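Formate dehydrogenase (Pyrobaculum aerophilum, PDB 1QP8) binds NADPH and probably acts as a D-isomer specific 2-hydroxyacid dehydrogenase, reducing substrates such as glyoxylate or hydroxypyruvate. Local coordinates at residues L172-A178 and L199-V205; R217-L221 and K245-F249; L224-F230 and F249-V255. All coordinates share one frame; numbering follows the deposited sequence.

Contact 1: residues L172-A178 and L199-V205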
# COMPACT_ATOMS: atom_id res chain seq x y z
N LEU A 172 -20.51 4.39 1.85
CA LEU A 172 -20.12 3.53 2.95
C LEU A 172 -20.95 2.25 2.92
O LEU A 172 -20.53 1.22 3.44
CB LEU A 172 -20.34 4.27 4.28
CG LEU A 172 -19.62 5.60 4.52
CD1 LEU A 172 -19.95 6.07 5.91
CD2 LEU A 172 -18.11 5.45 4.39
N ARG A 173 -22.13 2.31 2.30
CA ARG A 173 -23.02 1.15 2.21
C ARG A 173 -22.29 -0.09 1.76
O ARG A 173 -21.76 -0.14 0.65
CB ARG A 173 -24.20 1.41 1.26
CG ARG A 173 -25.33 2.20 1.90
CD ARG A 173 -26.70 1.90 1.30
NE ARG A 173 -27.73 2.15 2.32
CZ ARG A 173 -28.07 3.36 2.76
NH1 ARG A 173 -27.49 4.44 2.26
NH2 ARG A 173 -28.95 3.48 3.75
N GLU A 174 -22.27 -1.09 2.64
CA GLU A 174 -21.60 -2.35 2.36
C GLU A 174 -20.20 -2.16 1.79
O GLU A 174 -19.68 -3.02 1.08
CB GLU A 174 -22.43 -3.18 1.37
CG GLU A 174 -23.81 -3.53 1.87
CD GLU A 174 -24.62 -4.21 0.80
OE1 GLU A 174 -24.86 -3.58 -0.25
OE2 GLU A 174 -25.02 -5.38 1.02
N ALA A 175 -19.59 -1.02 2.09
CA ALA A 175 -18.25 -0.77 1.60
C ALA A 175 -17.29 -1.58 2.48
O ALA A 175 -17.52 -1.75 3.69
CB ALA A 175 -17.93 0.71 1.67
N ARG A 176 -16.23 -2.11 1.87
CA ARG A 176 -15.26 -2.90 2.62
C ARG A 176 -14.12 -2.03 3.12
O ARG A 176 -13.26 -2.50 3.86
CB ARG A 176 -14.72 -4.06 1.78
CG ARG A 176 -15.75 -5.17 1.63
CD ARG A 176 -15.33 -6.30 0.69
NE ARG A 176 -14.39 -7.27 1.25
CZ ARG A 176 -14.31 -7.62 2.54
NH1 ARG A 176 -15.10 -7.07 3.45
NH2 ARG A 176 -13.44 -8.56 2.91
N ALA A 177 -14.14 -0.76 2.73
CA ALA A 177 -13.10 0.17 3.12
C ALA A 177 -13.46 1.60 2.79
O ALA A 177 -14.28 1.86 1.92
CB ALA A 177 -11.82 -0.18 2.43
N ALA A 178 -12.80 2.52 3.47
CA ALA A 178 -13.03 3.93 3.25
C ALA A 178 -11.75 4.66 3.60
O ALA A 178 -11.08 4.33 4.57
CB ALA A 178 -14.15 4.41 4.14
N LEU A 199 -22.97 1.01 8.31
CA LEU A 199 -23.48 0.62 7.01
C LEU A 199 -22.39 -0.14 6.25
O LEU A 199 -22.65 -0.77 5.22
CB LEU A 199 -23.90 1.85 6.21
CG LEU A 199 -24.88 2.80 6.90
CD1 LEU A 199 -25.15 4.00 5.99
CD2 LEU A 199 -26.17 2.07 7.22
N MSE A 200 -21.17 -0.06 6.77
CA MSE A 200 -20.05 -0.74 6.12
C MSE A 200 -20.08 -2.20 6.49
O MSE A 200 -20.87 -2.62 7.32
CB MSE A 200 -18.73 -0.12 6.56
CG MSE A 200 -18.52 1.30 6.08
SE MSE A 200 -16.85 1.90 6.47
CE MSE A 200 -17.16 2.51 8.14
N ALA A 201 -19.21 -2.98 5.86
CA ALA A 201 -19.12 -4.40 6.15
C ALA A 201 -18.61 -4.55 7.58
O ALA A 201 -17.82 -3.73 8.05
CB ALA A 201 -18.16 -5.05 5.18
N GLU A 202 -19.04 -5.59 8.30
CA GLU A 202 -18.59 -5.77 9.67
C GLU A 202 -17.11 -6.08 9.68
O GLU A 202 -16.46 -6.09 10.72
CB GLU A 202 -19.37 -6.87 10.36
CG GLU A 202 -20.83 -6.52 10.58
CD GLU A 202 -21.40 -7.17 11.83
OE1 GLU A 202 -21.33 -8.41 11.93
OE2 GLU A 202 -21.92 -6.44 12.70
N ASP A 203 -16.58 -6.30 8.49
CA ASP A 203 -15.19 -6.65 8.28
C ASP A 203 -14.36 -5.46 7.75
O ASP A 203 -13.14 -5.57 7.57
CB ASP A 203 -15.15 -7.81 7.30
CG ASP A 203 -13.77 -8.18 6.90
OD1 ASP A 203 -12.98 -8.57 7.79
OD2 ASP A 203 -13.46 -8.07 5.70
N ALA A 204 -15.02 -4.33 7.52
CA ALA A 204 -14.39 -3.14 6.96
C ALA A 204 -13.22 -2.50 7.69
O ALA A 204 -13.03 -2.66 8.89
CB ALA A 204 -15.45 -2.07 6.70
N VAL A 205 -12.47 -1.73 6.90
CA VAL A 205 -11.29 -1.00 7.32
C VAL A 205 -11.55 0.47 7.02
O VAL A 205 -11.61 0.85 5.86
CB VAL A 205 -10.09 -1.39 6.45
CG1 VAL A 205 -8.92 -0.45 6.73
CG2 VAL A 205 -9.72 -2.83 6.69
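A177 and V205 pair as neighbours in a parallel sheet, and from this bridge the two segments run back side by side into loops. Here the contact is tight and made mostly by the backbone. V205 N bonds to R176 O, and A178 N reaches V205 O at 3.1 Å. Further back, A201 N gives A175 O an almost straight bond (175°), and E174 N is bonded to L199 O. Alanines suit this loop, since the small methyls of A201 and A204 let it lie close against A175 O, with A204 CB 3.7 Å from that oxygen. The side chains of A177 and V205 share a face of the sheet, which L94 of helix 83-98 covers. M200, a selenomethionine, fills the apolar side: its CG lies 3.9 Å from L172 CB, and its SE is 4.4 Å from A178 CB.

Toward solvent the grip is looser and ionic. D203 has CG anti to its backbone N (chi1 175°), which brings the carboxylate to the end of R176. There D203 OD2 takes both R176 NH1 (3.0 Å) and R176 NH2 (2.8 Å), with the carboxylate and guanidinium nearly coplanar; long, flexible R176 can make this reach although its CB starts away from the partner. At the other end L199 CD1 merely rests over a face of the R173 guanidinium, 4.3 Å above its plane. The contact thus joins the adjacent parallel strands 177-180 and 205-208, and the loops leading into them, in the six-stranded sheet of the Rossmann-type NAD-binding domain.

Contact 2: residues R217-L221 and K245-F249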
# COMPACT_ATOMS: atom_id res chain seq x y z
N ARG A 217 -16.43 11.00 17.51
CA ARG A 217 -15.56 10.16 18.33
C ARG A 217 -16.29 9.01 19.03
O ARG A 217 -15.84 7.87 18.99
CB ARG A 217 -14.83 11.01 19.36
CG ARG A 217 -13.55 10.35 19.81
CD ARG A 217 -12.93 11.01 21.02
NE ARG A 217 -12.93 10.07 22.13
CZ ARG A 217 -11.92 9.92 22.98
NH1 ARG A 217 -10.83 10.66 22.84
NH2 ARG A 217 -12.00 9.04 23.97
N ASP A 218 -17.42 9.30 19.66
CA ASP A 218 -18.17 8.26 20.35
C ASP A 218 -18.63 7.14 19.42
O ASP A 218 -18.67 5.97 19.81
CB ASP A 218 -19.37 8.85 21.07
CG ASP A 218 -19.00 9.41 22.42
OD1 ASP A 218 -17.79 9.55 22.70
OD2 ASP A 218 -19.91 9.71 23.22
N GLY A 219 -18.98 7.50 18.19
CA GLY A 219 -19.45 6.51 17.24
C GLY A 219 -18.38 5.52 16.89
O GLY A 219 -18.62 4.31 16.91
N VAL A 220 -17.19 6.03 16.58
CA VAL A 220 -16.04 5.19 16.22
C VAL A 220 -15.78 4.17 17.33
O VAL A 220 -15.69 2.96 17.10
CB VAL A 220 -14.77 6.02 16.09
CG1 VAL A 220 -13.71 5.20 15.37
CG2 VAL A 220 -15.06 7.34 15.38
N LEU A 221 -15.66 4.70 18.54
CA LEU A 221 -15.40 3.91 19.72
C LEU A 221 -16.44 2.80 19.82
O LEU A 221 -16.12 1.63 20.05
CB LEU A 221 -15.48 4.84 20.92
CG LEU A 221 -14.69 4.58 22.19
CD1 LEU A 221 -13.24 4.18 21.88
CD2 LEU A 221 -14.73 5.86 23.00
N LYS A 245 -4.98 11.71 25.16
CA LYS A 245 -6.43 11.78 25.30
C LYS A 245 -7.18 10.69 24.56
O LYS A 245 -8.27 10.30 24.97
CB LYS A 245 -6.93 13.15 24.85
CG LYS A 245 -6.45 14.28 25.70
CD LYS A 245 -6.94 15.61 25.15
CE LYS A 245 -6.33 16.78 25.92
NZ LYS A 245 -6.65 18.11 25.32
N ASP A 246 -6.59 10.20 23.46
CA ASP A 246 -7.22 9.15 22.66
C ASP A 246 -6.60 7.77 22.90
O ASP A 246 -6.78 6.84 22.12
CB ASP A 246 -7.13 9.50 21.18
CG ASP A 246 -8.02 10.68 20.80
OD1 ASP A 246 -9.10 10.79 21.41
OD2 ASP A 246 -7.67 11.46 19.89
N ALA A 247 -5.88 7.65 24.01
CA ALA A 247 -5.22 6.40 24.35
C ALA A 247 -6.19 5.22 24.42
O ALA A 247 -5.80 4.08 24.17
CB ALA A 247 -4.52 6.56 25.66
N GLU A 248 -7.44 5.47 24.77
CA GLU A 248 -8.38 4.37 24.84
C GLU A 248 -8.59 3.72 23.49
O GLU A 248 -9.11 2.61 23.40
CB GLU A 248 -9.72 4.82 25.40
CG GLU A 248 -10.35 5.99 24.70
CD GLU A 248 -11.54 6.50 25.48
OE1 GLU A 248 -12.56 5.77 25.57
OE2 GLU A 248 -11.46 7.61 26.04
N PHE A 249 -8.20 4.41 22.42
CA PHE A 249 -8.35 3.84 21.09
C PHE A 249 -7.16 2.95 20.81
O PHE A 249 -7.31 1.83 20.31
CB PHE A 249 -8.42 4.93 20.02
CG PHE A 249 -9.81 5.49 19.80
CD1 PHE A 249 -10.28 6.56 20.56
CD2 PHE A 249 -10.66 4.93 18.85
CE1 PHE A 249 -11.57 7.05 20.37
CE2 PHE A 249 -11.95 5.42 18.66
CZ PHE A 249 -12.40 6.48 19.43
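The backbones of R217-L221 and K245-F249 draw together toward one end, the CA atoms of R217 and D246 being 9.5 Å apart and those of L221 and F249 7.2 Å. The phenyl ring of F249 fills the gap. L221 sends CD1 over its face, a CH-pi contact 3.6 Å from the centroid and 17° off the ring normal. V220 adds CG1, which lies 3.7 Å from F249 CE2. A flat ring suits this place because it gives its face to L221 while R217 O lies at its edge; W238 also meets it. Both helices belong to the Rossmann-type domain: helix 217-226 links strands 205-208 and 231-234, and helix 247-250 links 231-234 to 255-257, so the contact joins successive connections of one parallel sheet.

R217 runs past the ring, its long chain packing CG on F249 CE1 while carrying a charge on to E248. Its guanidinium turns a face to F249 CE1, which stands 3.7 Å above the plane, the two planes 85° apart. R217 NH2 forms a salt bridge with E248 OE2 at the guanidinium edge, though the hydrogen bond within it is weak. A further link from NH1 to D246 OD1 is doubtful, the modelled spacing being too short. The other oxygen, D246 OD2, accepts a hydrogen bond from G239 N. E248 puts its CG between backbone N and carbonyl carbon (chi1 54°), then extends, and OE1 comes to rest against L221 CD2.

Contact 3: residues L224-F230 and F249-V255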
# COMPACT_ATOMS: atom_id res chain seq x y z
N LEU A 224 -16.19 0.13 17.08
CA LEU A 224 -14.97 -0.63 17.28
C LEU A 224 -15.19 -1.66 18.35
O LEU A 224 -14.71 -2.78 18.23
CB LEU A 224 -13.82 0.28 17.69
CG LEU A 224 -13.08 0.88 16.50
CD1 LEU A 224 -12.18 2.02 16.97
CD2 LEU A 224 -12.30 -0.20 15.81
N LYS A 225 -15.93 -1.30 19.40
CA LYS A 225 -16.21 -2.24 20.49
C LYS A 225 -17.26 -3.28 20.13
O LYS A 225 -17.45 -4.24 20.87
CB LYS A 225 -16.70 -1.50 21.73
CG LYS A 225 -15.62 -0.79 22.51
CD LYS A 225 -16.23 0.15 23.53
CE LYS A 225 -15.16 0.89 24.31
NZ LYS A 225 -15.72 2.06 25.06
N GLU A 226 -17.93 -3.10 18.99
CA GLU A 226 -18.94 -4.06 18.56
C GLU A 226 -18.42 -4.98 17.48
O GLU A 226 -18.70 -6.18 17.49
CB GLU A 226 -20.18 -3.35 18.02
CG GLU A 226 -20.84 -2.38 18.97
CD GLU A 226 -22.17 -1.92 18.43
OE1 GLU A 226 -22.34 -1.99 17.19
OE2 GLU A 226 -23.03 -1.49 19.23
N ARG A 227 -17.69 -4.43 16.52
CA ARG A 227 -17.18 -5.24 15.43
C ARG A 227 -15.67 -5.43 15.53
O ARG A 227 -14.88 -4.59 15.11
CB ARG A 227 -17.60 -4.61 14.10
CG ARG A 227 -19.12 -4.65 13.93
CD ARG A 227 -19.74 -3.42 13.27
NE ARG A 227 -19.83 -3.56 11.82
CZ ARG A 227 -20.77 -2.99 11.07
NH1 ARG A 227 -21.72 -2.25 11.63
NH2 ARG A 227 -20.76 -3.16 9.76
N PRO A 228 -15.26 -6.56 16.11
CA PRO A 228 -13.84 -6.89 16.27
C PRO A 228 -13.07 -6.88 14.95
O PRO A 228 -11.90 -6.50 14.91
CB PRO A 228 -13.88 -8.27 16.93
CG PRO A 228 -15.14 -8.21 17.75
CD PRO A 228 -16.11 -7.57 16.78
N GLN A 229 -13.73 -7.28 13.86
CA GLN A 229 -13.10 -7.30 12.55
C GLN A 229 -13.06 -5.91 11.93
O GLN A 229 -12.37 -5.68 10.93
CB GLN A 229 -13.88 -8.24 11.63
CG GLN A 229 -14.18 -9.59 12.23
CD GLN A 229 -12.95 -10.43 12.41
OE1 GLN A 229 -12.33 -10.85 11.43
NE2 GLN A 229 -12.58 -10.69 13.66
N PHE A 230 -13.83 -4.98 12.49
CA PHE A 230 -13.85 -3.62 11.98
C PHE A 230 -12.57 -2.92 12.45
O PHE A 230 -12.24 -2.93 13.63
CB PHE A 230 -15.07 -2.86 12.48
CG PHE A 230 -15.23 -1.49 11.88
CD1 PHE A 230 -15.85 -1.32 10.65
CD2 PHE A 230 -14.76 -0.36 12.56
CE1 PHE A 230 -16.01 -0.04 10.11
CE2 PHE A 230 -14.92 0.92 12.02
CZ PHE A 230 -15.54 1.08 10.79
N PHE A 249 -8.20 4.41 22.42
CA PHE A 249 -8.35 3.84 21.09
C PHE A 249 -7.16 2.95 20.81
O PHE A 249 -7.31 1.83 20.31
CB PHE A 249 -8.42 4.93 20.02
CG PHE A 249 -9.81 5.49 19.80
CD1 PHE A 249 -10.28 6.56 20.56
CD2 PHE A 249 -10.66 4.93 18.85
CE1 PHE A 249 -11.57 7.05 20.37
CE2 PHE A 249 -11.95 5.42 18.66
CZ PHE A 249 -12.40 6.48 19.43
N PHE A 250 -5.98 3.44 21.15
CA PHE A 250 -4.74 2.71 20.91
C PHE A 250 -4.66 1.34 21.59
O PHE A 250 -3.92 0.46 21.14
CB PHE A 250 -3.56 3.59 21.32
CG PHE A 250 -3.66 5.01 20.82
CD1 PHE A 250 -3.17 6.07 21.57
CD2 PHE A 250 -4.32 5.29 19.62
CE1 PHE A 250 -3.33 7.38 21.15
CE2 PHE A 250 -4.49 6.59 19.20
CZ PHE A 250 -4.00 7.65 19.97
N SER A 251 -5.43 1.15 22.65
CA SER A 251 -5.41 -0.12 23.36
C SER A 251 -6.43 -1.10 22.78
O SER A 251 -6.57 -2.23 23.27
CB SER A 251 -5.71 0.09 24.83
OG SER A 251 -7.01 0.61 24.97
N LEU A 252 -7.15 -0.66 21.75
CA LEU A 252 -8.11 -1.55 21.11
C LEU A 252 -7.32 -2.28 20.04
O LEU A 252 -6.58 -1.68 19.26
CB LEU A 252 -9.28 -0.76 20.52
CG LEU A 252 -10.27 -0.29 21.61
CD1 LEU A 252 -11.18 0.84 21.13
CD2 LEU A 252 -11.09 -1.50 22.03
N PRO A 253 -7.41 -3.61 20.03
CA PRO A 253 -6.66 -4.38 19.04
C PRO A 253 -7.05 -4.12 17.60
O PRO A 253 -6.26 -4.39 16.69
CB PRO A 253 -6.85 -5.82 19.49
CG PRO A 253 -8.07 -5.78 20.33
CD PRO A 253 -7.93 -4.50 21.08
N ASN A 254 -8.23 -3.58 17.36
CA ASN A 254 -8.64 -3.30 15.99
C ASN A 254 -8.46 -1.85 15.60
O ASN A 254 -9.27 -1.29 14.85
CB ASN A 254 -10.07 -3.77 15.75
CG ASN A 254 -11.03 -3.29 16.81
OD1 ASN A 254 -10.65 -3.07 17.98
ND2 ASN A 254 -12.30 -3.16 16.43
N VAL A 255 -7.41 -1.22 16.12
CA VAL A 255 -7.09 0.15 15.77
C VAL A 255 -5.63 0.25 15.36
O VAL A 255 -4.78 -0.41 15.95
CB VAL A 255 -7.34 1.14 16.93
CG1 VAL A 255 -6.76 2.50 16.57
CG2 VAL A 255 -8.82 1.28 17.22
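N254 reaches with its side-chain amide toward the carbonyls of L224 and F230, the latter closing the R227-F230 turn, and the hydrogen bonds of the contact come from its ND2. N254 ND2 gives one to L224 O, 3.0 Å away with an N-H...O angle of 162°, and this carbonyl lies close to the amide plane. The second, at 2.8 Å, goes to F230 O, which N254 ND2 approaches nearly along the C=O axis. Two hydrogens on one nitrogen thus serve two main-chain carbonyls, a task for which asparagine is well made, being short and double-donating. With CG placed between its backbone N and carbonyl carbon (chi1 49°), the amide is turned toward the other segment. The backbone of N254 is itself bonded to F232 of strand 231-234.

The apolar contacts centre on L224, whose CB and two methyl groups spread among several partners. L224 CD1 packs on V255 CG2 at 3.4 Å and also comes to the edge of the F249 ring, 3.8 Å from F249 CD2. L224 CD2 passes alongside the N254 amide, the two side chains running in opposite directions. More loosely, L252 CD1 approaches L224 CB at 4.4 Å. Branched aliphatic groups fit this buried site, which F232 also borders.

With L224 CD2 against the amide, the two bonds satisfy two main-chain carbonyls and fix the rotation of the N254 side chain.

In the fold
Contact 3 is the buried one of the three, while contacts 1 and 2 each run from an interior side out to the surface. Contacts 2 and 3 hold the same two elements, helices 217-226 and 247-250, at successive points: they share F249, and L221 touches L252 where they meet. Contact 1 instead joins sheet strands and the loops leading into them; it adjoins contact 3 where M200 packs on F230. Chemistry follows place: backbone bonding dominates between strands, ion pairs add to contacts 1 and 2, mostly toward their outer sides, and a neutral amide does the polar work in buried contact 3. All three lie in the NAD-binding domain.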